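Phytochromobilin synthase (PDB 6KME) probably catalyses the ferredoxin-dependent reduction of biliverdin IX alpha, which it binds, to phytochromobilin, the chromophore of plant phytochromes. Local coordinates at residues L110-A115 with E226-Y231. The protein carries 1 engineered substitution. Numbering follows the deposited sequence.
Sequences LPIFCA and EAQHRY
The hydroxyl of Tyr231 is gripped by two hydrogen bonds, to the side chains of Asn131 and Arg235, and CG2 of Ile112 packs 3.7 Å from OH. CD1 of Ile112 lies over one face of the ring, making a CH-pi contact 3.8 Å from the Tyr231 centroid and 17° off the ring normal, displaced toward CD2 and CE2. With CG anti to the backbone N (chi1 170°), Tyr231 reaches from its helix toward strand 112-119, and the two side chains run antiparallel, so that Ile112 lies along the ring from OH back to CD2. Farther along the strand, CB of Cys114 comes within 4.2 Å of Tyr231 OH, and the cysteine side chain also touches the bound biliverdin, in whose pocket it lies. Gln228 only grazes Ile112 CD1 through CG; its amide is held by Arg82 and the carbonyl of Pro104. A leucine in place of Tyr231 would probably leave Asn131 and Arg235 without their shared hydroxyl partner and deprive Ile112 of the aromatic face under CD1. Helix 218-238 is thus joined to an interior strand of the antiparallel sheet by apolar packing, while Asn131 and Arg235 satisfy the buried phenol and, with Ile112 on its face, probably fix the rotation of the ring.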
ATOM      1  N   LEU A 110      -7.360  11.802   3.181  1.00 29.39           N
ATOM      2  CA  LEU A 110      -5.920  11.579   3.275  1.00 26.66           C
ATOM      3  C   LEU A 110      -5.427  10.573   2.238  1.00 27.55           C
ATOM      4  O   LEU A 110      -6.164   9.668   1.826  1.00 24.36           O
ATOM      5  CB  LEU A 110      -5.545  11.046   4.659  1.00 25.40           C
ATOM      6  CG  LEU A 110      -5.542  12.028   5.817  1.00 31.97           C
ATOM      7  CD1 LEU A 110      -5.905  11.296   7.098  1.00 27.98           C
ATOM      8  CD2 LEU A 110      -4.167  12.662   5.907  1.00 30.28           C
ATOM      9  N   PRO A 111      -4.159  10.674   1.846  1.00 22.79           N
ATOM     10  CA  PRO A 111      -3.530   9.567   1.127  1.00 25.88           C
ATOM     11  C   PRO A 111      -3.532   8.303   1.977  1.00 26.71           C
ATOM     12  O   PRO A 111      -3.592   8.341   3.208  1.00 22.63           O
ATOM     13  CB  PRO A 111      -2.101  10.069   0.872  1.00 23.21           C
ATOM     14  CG  PRO A 111      -2.206  11.562   0.893  1.00 22.34           C
ATOM     15  CD  PRO A 111      -3.287  11.864   1.919  1.00 20.90           C
ATOM     16  N   ILE A 112      -3.479   7.167   1.290  1.00 21.32           N
ATOM     17  CA  ILE A 112      -3.332   5.866   1.929  1.00 27.42           C
ATOM     18  C   ILE A 112      -1.847   5.583   2.129  1.00 25.08           C
ATOM     19  O   ILE A 112      -1.076   5.573   1.165  1.00 26.12           O
ATOM     20  CB  ILE A 112      -4.000   4.772   1.088  1.00 24.46           C
ATOM     21  CG1 ILE A 112      -5.519   4.950   1.158  1.00 24.78           C
ATOM     22  CG2 ILE A 112      -3.550   3.404   1.558  1.00 20.11           C
ATOM     23  CD1 ILE A 112      -6.295   4.168   0.101  1.00 32.75           C
ATOM     24  N   PHE A 113      -1.431   5.380   3.381  1.00 19.72           N
ATOM     25  CA  PHE A 113      -0.048   5.010   3.637  1.00 23.21           C
ATOM     26  C   PHE A 113       0.149   3.554   3.249  1.00 22.56           C
ATOM     27  O   PHE A 113      -0.666   2.697   3.592  1.00 19.60           O
ATOM     28  CB  PHE A 113       0.352   5.223   5.103  1.00 24.62           C
ATOM     29  CG  PHE A 113       1.820   4.947   5.355  1.00 21.50           C
ATOM     30  CD1 PHE A 113       2.775   5.937   5.121  1.00 17.10           C
ATOM     31  CD2 PHE A 113       2.251   3.682   5.760  1.00 23.63           C
ATOM     32  CE1 PHE A 113       4.148   5.675   5.309  1.00 25.06           C
ATOM     33  CE2 PHE A 113       3.606   3.410   5.946  1.00 24.73           C
ATOM     34  CZ  PHE A 113       4.559   4.414   5.726  1.00 21.68           C
ATOM     35  N   CYS A 114       1.241   3.276   2.536  1.00 19.66           N
ATOM     36  CA  CYS A 114       1.454   1.976   1.905  1.00 19.28           C
ATOM     37  C   CYS A 114       2.923   1.581   2.030  1.00 23.37           C
ATOM     38  O   CYS A 114       3.800   2.291   1.526  1.00 24.03           O
ATOM     39  CB  CYS A 114       1.016   2.038   0.438  1.00 23.69           C
ATOM     40  SG  CYS A 114       1.441   0.600  -0.578  1.00 31.26           S
ATOM     41  N   ALA A 115       3.197   0.462   2.703  1.00 21.71           N
ATOM     42  CA  ALA A 115       4.547  -0.106   2.772  1.00 21.09           C
ATOM     43  C   ALA A 115       4.444  -1.596   2.485  1.00 27.82           C
ATOM     44  O   ALA A 115       3.826  -2.343   3.255  1.00 22.35           O
ATOM     45  CB  ALA A 115       5.201   0.137   4.131  1.00 23.73           C
ATOM     46  N   GLU A 226     -15.930   5.904  -2.797  1.00 28.40           N
ATOM     47  CA  GLU A 226     -15.771   5.151  -4.038  1.00 30.99           C
ATOM     48  C   GLU A 226     -14.307   5.080  -4.452  1.00 27.39           C
ATOM     49  O   GLU A 226     -13.827   4.023  -4.880  1.00 24.29           O
ATOM     50  CB  GLU A 226     -16.619   5.780  -5.144  1.00 35.65           C
ATOM     51  CG  GLU A 226     -16.236   5.314  -6.547  1.00 45.52           C
ATOM     52  CD  GLU A 226     -17.436   5.011  -7.432  1.00 56.74           C
ATOM     53  OE1 GLU A 226     -18.544   4.801  -6.897  1.00 61.34           O
ATOM     54  OE2 GLU A 226     -17.267   4.980  -8.670  1.00 61.03           O
ATOM     55  N   ALA A 227     -13.571   6.185  -4.303  1.00 25.77           N
ATOM     56  CA  ALA A 227     -12.146   6.177  -4.628  1.00 27.27           C
ATOM     57  C   ALA A 227     -11.390   5.147  -3.795  1.00 27.77           C
ATOM     58  O   ALA A 227     -10.537   4.419  -4.321  1.00 26.27           O
ATOM     59  CB  ALA A 227     -11.551   7.579  -4.433  1.00 25.27           C
ATOM     60  N   GLN A 228     -11.693   5.064  -2.494  1.00 23.32           N
ATOM     61  CA  GLN A 228     -11.067   4.046  -1.657  1.00 18.97           C
ATOM     62  C   GLN A 228     -11.513   2.640  -2.059  1.00 22.22           C
ATOM     63  O   GLN A 228     -10.686   1.720  -2.114  1.00 21.42           O
ATOM     64  CB  GLN A 228     -11.373   4.288  -0.169  1.00 19.62           C
ATOM     65  CG  GLN A 228     -10.643   3.280   0.733  1.00 22.29           C
ATOM     66  CD  GLN A 228     -10.751   3.553   2.236  1.00 30.65           C
ATOM     67  OE1 GLN A 228     -10.552   2.647   3.043  1.00 27.96           O
ATOM     68  NE2 GLN A 228     -11.035   4.802   2.613  1.00 28.40           N
ATOM     69  N   HIS A 229     -12.811   2.451  -2.336  1.00 20.33           N
ATOM     70  CA  HIS A 229     -13.301   1.127  -2.721  1.00 20.44           C
ATOM     71  C   HIS A 229     -12.646   0.653  -4.015  1.00 26.28           C
ATOM     72  O   HIS A 229     -12.251  -0.515  -4.129  1.00 21.65           O
ATOM     73  CB  HIS A 229     -14.824   1.136  -2.867  1.00 22.18           C
ATOM     74  CG  HIS A 229     -15.394  -0.207  -3.204  1.00 27.70           C
ATOM     75  ND1 HIS A 229     -15.941  -0.497  -4.435  1.00 26.23           N
ATOM     76  CD2 HIS A 229     -15.467  -1.350  -2.483  1.00 24.28           C
ATOM     77  CE1 HIS A 229     -16.343  -1.755  -4.452  1.00 28.36           C
ATOM     78  NE2 HIS A 229     -16.066  -2.295  -3.279  1.00 27.71           N
ATOM     79  N   ARG A 230     -12.512   1.555  -4.992  1.00 20.40           N
ATOM     80  CA  ARG A 230     -11.831   1.220  -6.239  1.00 23.31           C
ATOM     81  C   ARG A 230     -10.392   0.785  -5.985  1.00 17.93           C
ATOM     82  O   ARG A 230      -9.915  -0.191  -6.576  1.00 19.43           O
ATOM     83  CB  ARG A 230     -11.878   2.427  -7.185  1.00 25.24           C
ATOM     84  CG  ARG A 230     -11.157   2.229  -8.543  1.00 23.71           C
ATOM     85  CD  ARG A 230     -11.318   3.499  -9.415  1.00 28.99           C
ATOM     86  NE  ARG A 230     -10.425   3.492 -10.572  1.00 41.16           N
ATOM     87  CZ  ARG A 230      -9.203   4.029 -10.586  1.00 49.25           C
ATOM     88  NH1 ARG A 230      -8.725   4.631  -9.501  1.00 43.17           N
ATOM     89  NH2 ARG A 230      -8.454   3.972 -11.689  1.00 48.95           N
ATOM     90  N   TYR A 231      -9.689   1.497  -5.101  1.00 19.73           N
ATOM     91  CA  TYR A 231      -8.317   1.147  -4.739  1.00 21.84           C
ATOM     92  C   TYR A 231      -8.246  -0.229  -4.084  1.00 25.00           C
ATOM     93  O   TYR A 231      -7.392  -1.049  -4.434  1.00 19.99           O
ATOM     94  CB  TYR A 231      -7.753   2.227  -3.815  1.00 18.19           C
ATOM     95  CG  TYR A 231      -6.427   1.921  -3.142  1.00 17.19           C
ATOM     96  CD1 TYR A 231      -5.233   2.420  -3.660  1.00 20.19           C
ATOM     97  CD2 TYR A 231      -6.371   1.180  -1.956  1.00 23.00           C
ATOM     98  CE1 TYR A 231      -4.018   2.172  -3.043  1.00 20.35           C
ATOM     99  CE2 TYR A 231      -5.161   0.917  -1.333  1.00 20.24           C
ATOM    100  CZ  TYR A 231      -3.987   1.426  -1.876  1.00 22.36           C
ATOM    101  OH  TYR A 231      -2.775   1.185  -1.268  1.00 22.03           O
TER